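Local coordinates for protein chitinase (Thermococcus kodakarensis KOD1, PDB 5DHE) that hydrolyses chitin as a two-catalytic-domain chitinase, the portion here being one of its chitin-binding domains, which probably holds the enzyme on its insoluble substrate, at residues V11-Q14 with E20-V23. Numbering follows the deposited sequence.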
ATOM      1  N   VAL A  11      -0.813   7.276   5.921  1.00 10.57           N
ATOM      2  CA  VAL A  11      -2.075   6.794   5.376  1.00  9.54           C
ATOM      3  C   VAL A  11      -3.312   7.527   5.875  1.00  8.38           C
ATOM      4  O   VAL A  11      -3.444   7.805   7.071  1.00 13.01           O
ATOM      5  CB  VAL A  11      -2.222   5.281   5.710  1.00  9.32           C
ATOM      6  CG1 VAL A  11      -3.519   4.714   5.150  1.00  8.13           C
ATOM      7  CG2 VAL A  11      -1.024   4.524   5.163  1.00 10.14           C
ATOM      8  N   LYS A  12      -4.208   7.856   4.948  1.00  8.25           N
ATOM      9  CA  LYS A  12      -5.452   8.544   5.298  1.00  9.46           C
ATOM     10  C   LYS A  12      -6.577   7.715   4.713  1.00  9.92           C
ATOM     11  O   LYS A  12      -6.515   7.329   3.543  1.00 11.39           O
ATOM     12  CB  LYS A  12      -5.489   9.951   4.691  1.00 10.73           C
ATOM     13  CG  LYS A  12      -4.427  10.895   5.241  1.00 17.39           C
ATOM     14  CD  LYS A  12      -4.669  12.304   4.745  1.00 21.59           C
ATOM     15  CE  LYS A  12      -3.749  13.287   5.448  1.00 25.92           C
ATOM     16  NZ  LYS A  12      -2.356  12.795   5.452  1.00 29.15           N
ATOM     17  N   ILE A  13      -7.614   7.458   5.504  1.00  8.42           N
ATOM     18  CA  ILE A  13      -8.717   6.642   5.017  1.00  8.53           C
ATOM     19  C   ILE A  13     -10.077   7.323   5.160  1.00 13.94           C
ATOM     20  O   ILE A  13     -10.300   8.102   6.087  1.00 13.87           O
ATOM     21  CB  ILE A  13      -8.725   5.271   5.732  1.00 13.58           C
ATOM     22  CG1 ILE A  13      -9.323   5.385   7.127  1.00 16.05           C
ATOM     23  CG2 ILE A  13      -7.287   4.750   5.865  1.00 13.68           C
ATOM     24  CD1 ILE A  13      -9.546   4.028   7.788  1.00 21.25           C
ATOM     25  N   GLN A  14     -10.961   7.045   4.207  1.00 12.48           N
ATOM     26  CA  GLN A  14     -12.313   7.597   4.182  1.00 16.20           C
ATOM     27  C   GLN A  14     -13.242   6.421   3.944  1.00 14.32           C
ATOM     28  O   GLN A  14     -13.102   5.729   2.938  1.00 13.28           O
ATOM     29  CB  GLN A  14     -12.491   8.578   3.014  1.00 17.87           C
ATOM     30  CG  GLN A  14     -11.655   9.853   3.079  1.00 25.65           C
ATOM     31  CD  GLN A  14     -12.094  10.889   2.053  1.00 29.04           C
ATOM     32  OE1 GLN A  14     -11.801  10.775   0.855  1.00 30.33           O
ATOM     33  NE2 GLN A  14     -12.813  11.903   2.519  1.00 26.20           N
ATOM     34  N   GLU A  20     -11.683   4.319   0.984  1.00  9.14           N
ATOM     35  CA  GLU A  20     -10.575   4.878   0.221  1.00  9.05           C
ATOM     36  C   GLU A  20      -9.338   4.908   1.091  1.00  8.37           C
ATOM     37  O   GLU A  20      -9.412   5.253   2.274  1.00  8.39           O
ATOM     38  CB  GLU A  20     -10.894   6.305  -0.214  1.00 13.83           C
ATOM     39  CG  GLU A  20      -9.695   7.052  -0.739  1.00 18.79           C
ATOM     40  CD  GLU A  20      -9.951   8.547  -0.822  1.00 23.02           C
ATOM     41  OE1 GLU A  20     -11.041   8.923  -1.297  1.00 24.87           O
ATOM     42  OE2 GLU A  20      -9.063   9.334  -0.424  1.00 25.05           O
ATOM     43  N   TYR A  21      -8.205   4.546   0.493  1.00  7.03           N
ATOM     44  CA  TYR A  21      -6.924   4.544   1.185  1.00  8.73           C
ATOM     45  C   TYR A  21      -5.984   5.421   0.377  1.00  9.03           C
ATOM     46  O   TYR A  21      -5.711   5.151  -0.794  1.00 11.93           O
ATOM     47  CB  TYR A  21      -6.362   3.119   1.299  1.00  8.74           C
ATOM     48  CG  TYR A  21      -7.183   2.221   2.197  1.00 10.25           C
ATOM     49  CD1 TYR A  21      -8.342   1.609   1.726  1.00  9.38           C
ATOM     50  CD2 TYR A  21      -6.837   2.050   3.535  1.00 11.37           C
ATOM     51  CE1 TYR A  21      -9.141   0.847   2.571  1.00  7.67           C
ATOM     52  CE2 TYR A  21      -7.630   1.298   4.398  1.00  8.94           C
ATOM     53  CZ  TYR A  21      -8.782   0.701   3.906  1.00  8.24           C
ATOM     54  OH  TYR A  21      -9.585  -0.005   4.753  1.00  9.22           O
ATOM     55  N   ASP A  22      -5.522   6.501   1.000  1.00  7.88           N
ATOM     56  CA  ASP A  22      -4.608   7.440   0.366  1.00 10.75           C
ATOM     57  C   ASP A  22      -3.285   7.131   1.030  1.00  8.77           C
ATOM     58  O   ASP A  22      -3.096   7.409   2.223  1.00 10.46           O
ATOM     59  CB  ASP A  22      -5.052   8.870   0.664  1.00 13.54           C
ATOM     60  CG  ASP A  22      -4.226   9.899  -0.074  1.00 20.59           C
ATOM     61  OD1 ASP A  22      -2.983   9.855   0.018  1.00 20.50           O
ATOM     62  OD2 ASP A  22      -4.828  10.761  -0.742  1.00 26.97           O
ATOM     63  N   VAL A  23      -2.375   6.559   0.257  1.00  6.96           N
ATOM     64  CA  VAL A  23      -1.103   6.113   0.791  1.00  8.75           C
ATOM     65  C   VAL A  23       0.104   6.901   0.326  1.00 11.03           C
ATOM     66  O   VAL A  23       0.405   6.943  -0.859  1.00 14.80           O
ATOM     67  CB  VAL A  23      -0.868   4.624   0.411  1.00  9.33           C
ATOM     68  CG1 VAL A  23       0.433   4.110   1.025  1.00 11.16           C
ATOM     69  CG2 VAL A  23      -2.045   3.771   0.860  1.00 10.54           C
TER
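Ile13 and Tyr21 stand side by side on one face of a two-stranded antiparallel ladder, where they form a non-hydrogen-bonded pair. The tyrosine side chain leaves CB with CG anti to its carbonyl carbon (chi1 -67°), which sets the ring alongside the isoleucine. The contact is made through CD2 and CE2: CD2 lies 3.6 Å from Ile13 CG2, and CE2 is 3.8 Å from that same methyl, which approaches obliquely. The ring also stacks on Phe77 and touches Pro84; at the tip, OH is hydrogen-bonded to Val85 N, so the polar end of this buried residue is satisfied. Ile13 CB itself rests 3.5 Å from Glu20 O.

The pairing belongs to a beta hairpin, strands 9-15 and 18-26, at the margin of a four-stranded antiparallel sheet that packs against a five-stranded one in the beta-sandwich of a cellulose-binding-type domain. Val11 and Val23 occupy the same face as Ile13 and Tyr21; their methyls come only loosely together (Val11 CG2 to Val23 CG1, 4.4 Å), and both reach Met88 of the second sheet.

Two hydrogen-bonded pairs lock the register. Lys12 N donates to Asp22 O at 3.0 Å, while Asp22 N returns a nearly straight bond to Lys12 O (2.9 Å, N-H...O 168°). Gln14 and Glu20 exchange a second such couple, with Glu20 N to Gln14 O the shorter at 2.8 Å. These four side chains project from the opposite face, where Gln14 and Glu20 run abreast and Lys12 turns its ammonium end away from the neighbouring strand.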